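Local coordinates for formate-dependent phosphoribosylglycinamide formyltransferase (Mycobacterium tuberculosis H37Rv, PDB 6KHR), which belongs to the ATP-grasp family of enzymes and is found here as an assembly of two chains, at residues A[259-264]-A[319-324]. Residues are numbered along the deposited sequence; the frame is centred on the assembly and turned at random.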
loop_
_atom_site.group_PDB
_atom_site.type_symbol
_atom_site.label_atom_id
_atom_site.label_comp_id
_atom_site.label_asym_id
_atom_site.label_seq_id
_atom_site.Cartn_x
_atom_site.Cartn_y
_atom_site.Cartn_z
ATOM N N SER A 259 -2.478 0.537 -17.739
ATOM C CA SER A 259 -2.458 1.944 -17.379
ATOM C C SER A 259 -1.016 2.351 -17.121
ATOM O O SER A 259 -0.118 1.505 -17.010
ATOM C CB SER A 259 -3.336 2.237 -16.150
ATOM O OG SER A 259 -2.764 1.714 -14.962
ATOM N N TRP A 260 -0.802 3.659 -17.007
ATOM C CA TRP A 260 0.531 4.218 -16.837
ATOM C C TRP A 260 0.374 5.685 -16.431
ATOM O O TRP A 260 -0.644 6.319 -16.734
ATOM C CB TRP A 260 1.384 4.057 -18.128
ATOM C CG TRP A 260 0.778 4.728 -19.362
ATOM C CD1 TRP A 260 0.946 6.035 -19.752
ATOM C CD2 TRP A 260 -0.109 4.137 -20.339
ATOM N NE1 TRP A 260 0.236 6.288 -20.907
ATOM C CE2 TRP A 260 -0.427 5.152 -21.288
ATOM C CE3 TRP A 260 -0.676 2.862 -20.503
ATOM C CZ2 TRP A 260 -1.280 4.927 -22.386
ATOM C CZ3 TRP A 260 -1.532 2.635 -21.614
ATOM C CH2 TRP A 260 -1.810 3.663 -22.535
ATOM N N GLN A 261 1.400 6.210 -15.753
ATOM C CA GLN A 261 1.376 7.523 -15.112
ATOM C C GLN A 261 2.810 8.026 -15.041
ATOM O O GLN A 261 3.681 7.287 -14.566
ATOM C CB GLN A 261 0.788 7.455 -13.703
ATOM C CG GLN A 261 0.546 8.791 -13.073
ATOM C CD GLN A 261 0.167 8.694 -11.594
ATOM O OE1 GLN A 261 0.778 7.941 -10.827
ATOM N NE2 GLN A 261 -0.845 9.461 -11.190
ATOM N N PRO A 262 3.092 9.252 -15.490
ATOM C CA PRO A 262 2.147 10.195 -16.079
ATOM C C PRO A 262 1.992 10.058 -17.593
ATOM O O PRO A 262 2.940 9.699 -18.270
ATOM C CB PRO A 262 2.770 11.551 -15.738
ATOM C CG PRO A 262 4.261 11.297 -15.722
ATOM C CD PRO A 262 4.453 9.815 -15.431
ATOM N N GLN A 263 0.789 10.326 -18.093
ATOM C CA GLN A 263 0.567 10.558 -19.513
ATOM C C GLN A 263 0.885 12.014 -19.839
ATOM O O GLN A 263 0.307 12.924 -19.237
ATOM C CB GLN A 263 -0.880 10.245 -19.875
ATOM C CG GLN A 263 -1.261 10.747 -21.265
ATOM C CD GLN A 263 -0.411 10.112 -22.355
ATOM O OE1 GLN A 263 -0.381 8.875 -22.503
ATOM N NE2 GLN A 263 0.309 10.949 -23.112
ATOM N N LYS A 264 1.794 12.248 -20.786
ATOM C CA LYS A 264 2.128 13.623 -21.150
ATOM C C LYS A 264 0.968 14.279 -21.908
ATOM O O LYS A 264 0.311 13.658 -22.750
ATOM C CB LYS A 264 3.411 13.676 -21.990
ATOM C CG LYS A 264 3.306 13.046 -23.399
ATOM C CD LYS A 264 2.832 14.044 -24.493
ATOM C CE LYS A 264 1.797 13.409 -25.440
ATOM N NZ LYS A 264 0.918 14.378 -26.161
ATOM N N ARG A 319 2.178 2.162 -6.686
ATOM C CA ARG A 319 3.629 2.288 -6.751
ATOM C C ARG A 319 4.137 3.584 -7.361
ATOM O O ARG A 319 5.313 3.904 -7.165
ATOM C CB ARG A 319 4.248 1.123 -7.546
ATOM C CG ARG A 319 4.243 -0.208 -6.830
ATOM C CD ARG A 319 5.126 -0.122 -5.600
ATOM N NE ARG A 319 4.962 -1.282 -4.741
ATOM C CZ ARG A 319 5.266 -1.293 -3.449
ATOM N NH1 ARG A 319 5.752 -0.196 -2.880
ATOM N NH2 ARG A 319 5.087 -2.394 -2.726
ATOM N N SER A 320 3.315 4.335 -8.097
ATOM C CA SER A 320 3.856 5.515 -8.776
ATOM C C SER A 320 3.678 6.813 -8.000
ATOM O O SER A 320 4.359 7.798 -8.313
ATOM C CB SER A 320 3.226 5.677 -10.155
ATOM O OG SER A 320 1.830 5.477 -10.083
ATOM N N GLN A 321 2.805 6.846 -7.003
ATOM C CA GLN A 321 2.593 8.046 -6.205
ATOM C C GLN A 321 3.035 7.807 -4.775
ATOM O O GLN A 321 2.944 6.689 -4.277
ATOM C CB GLN A 321 1.114 8.472 -6.181
ATOM C CG GLN A 321 0.467 8.609 -7.533
ATOM C CD GLN A 321 -0.769 9.466 -7.497
ATOM O OE1 GLN A 321 -0.903 10.383 -8.294
ATOM N NE2 GLN A 321 -1.684 9.173 -6.570
ATOM N N ARG A 322 3.495 8.880 -4.117
ATOM C CA ARG A 322 3.703 8.843 -2.672
ATOM C C ARG A 322 2.487 8.259 -1.948
ATOM O O ARG A 322 2.616 7.340 -1.137
ATOM C CB ARG A 322 4.020 10.250 -2.155
ATOM C CG ARG A 322 4.661 10.284 -0.785
ATOM C CD ARG A 322 4.838 11.722 -0.270
ATOM N NE ARG A 322 3.577 12.259 0.249
ATOM C CZ ARG A 322 3.158 12.197 1.518
ATOM N NH1 ARG A 322 3.872 11.617 2.460
ATOM N NH2 ARG A 322 1.998 12.734 1.847
ATOM N N LEU A 323 1.299 8.778 -2.228
ATOM C CA LEU A 323 0.050 8.292 -1.635
ATOM C C LEU A 323 -0.800 7.642 -2.726
ATOM O O LEU A 323 -1.143 8.286 -3.725
ATOM C CB LEU A 323 -0.718 9.434 -0.969
ATOM C CG LEU A 323 0.082 10.224 0.079
ATOM C CD1 LEU A 323 -0.746 11.304 0.755
ATOM C CD2 LEU A 323 0.621 9.285 1.121
ATOM N N SER A 324 -1.125 6.367 -2.544
ATOM C CA SER A 324 -1.923 5.680 -3.543
ATOM C C SER A 324 -3.361 6.187 -3.508
ATOM O O SER A 324 -3.801 6.832 -2.548
ATOM C CB SER A 324 -1.900 4.169 -3.311
ATOM O OG SER A 324 -2.555 3.837 -2.100
#
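Gln261 meets Ser320 and Gln321 through its terminal amide alone, a compact case of one buried side chain joining two elements through the oxygen and the nitrogen of its amide. Its CG stands anti to the backbone N (chi1 -171°) and the chain continues extended, which carries the amide across to the end of helix 317-320. There the two atoms find different partners. Ser320 OG, whose stronger polar partner is Val316 O, lies 2.8 Å from Gln261 OE1. Gln261 NE2 donates to Gln321 OE1 at 3.0 Å; the donor sits above the carbonyl plane of Gln321, off its lone pairs, and the N-H...O angle is 144°. The two glutamine chains cross at about a right angle, yet their amide planes are only 28° apart. Within the ATP-grasp fold this ties strand 256-261 of the large antiparallel sheet to the turn leading into helix 325-334. Gln261 NE2 also bonds Ala245 O on the neighbouring strand 238-252, and its two acceptors, Gln321 OE1 and Ala245 O, probably restrict the rotation of the amide. On the far side of Gln321, Gln321 NE2 makes a weak hydrogen bond to Leu323 O, 3.0 Å away.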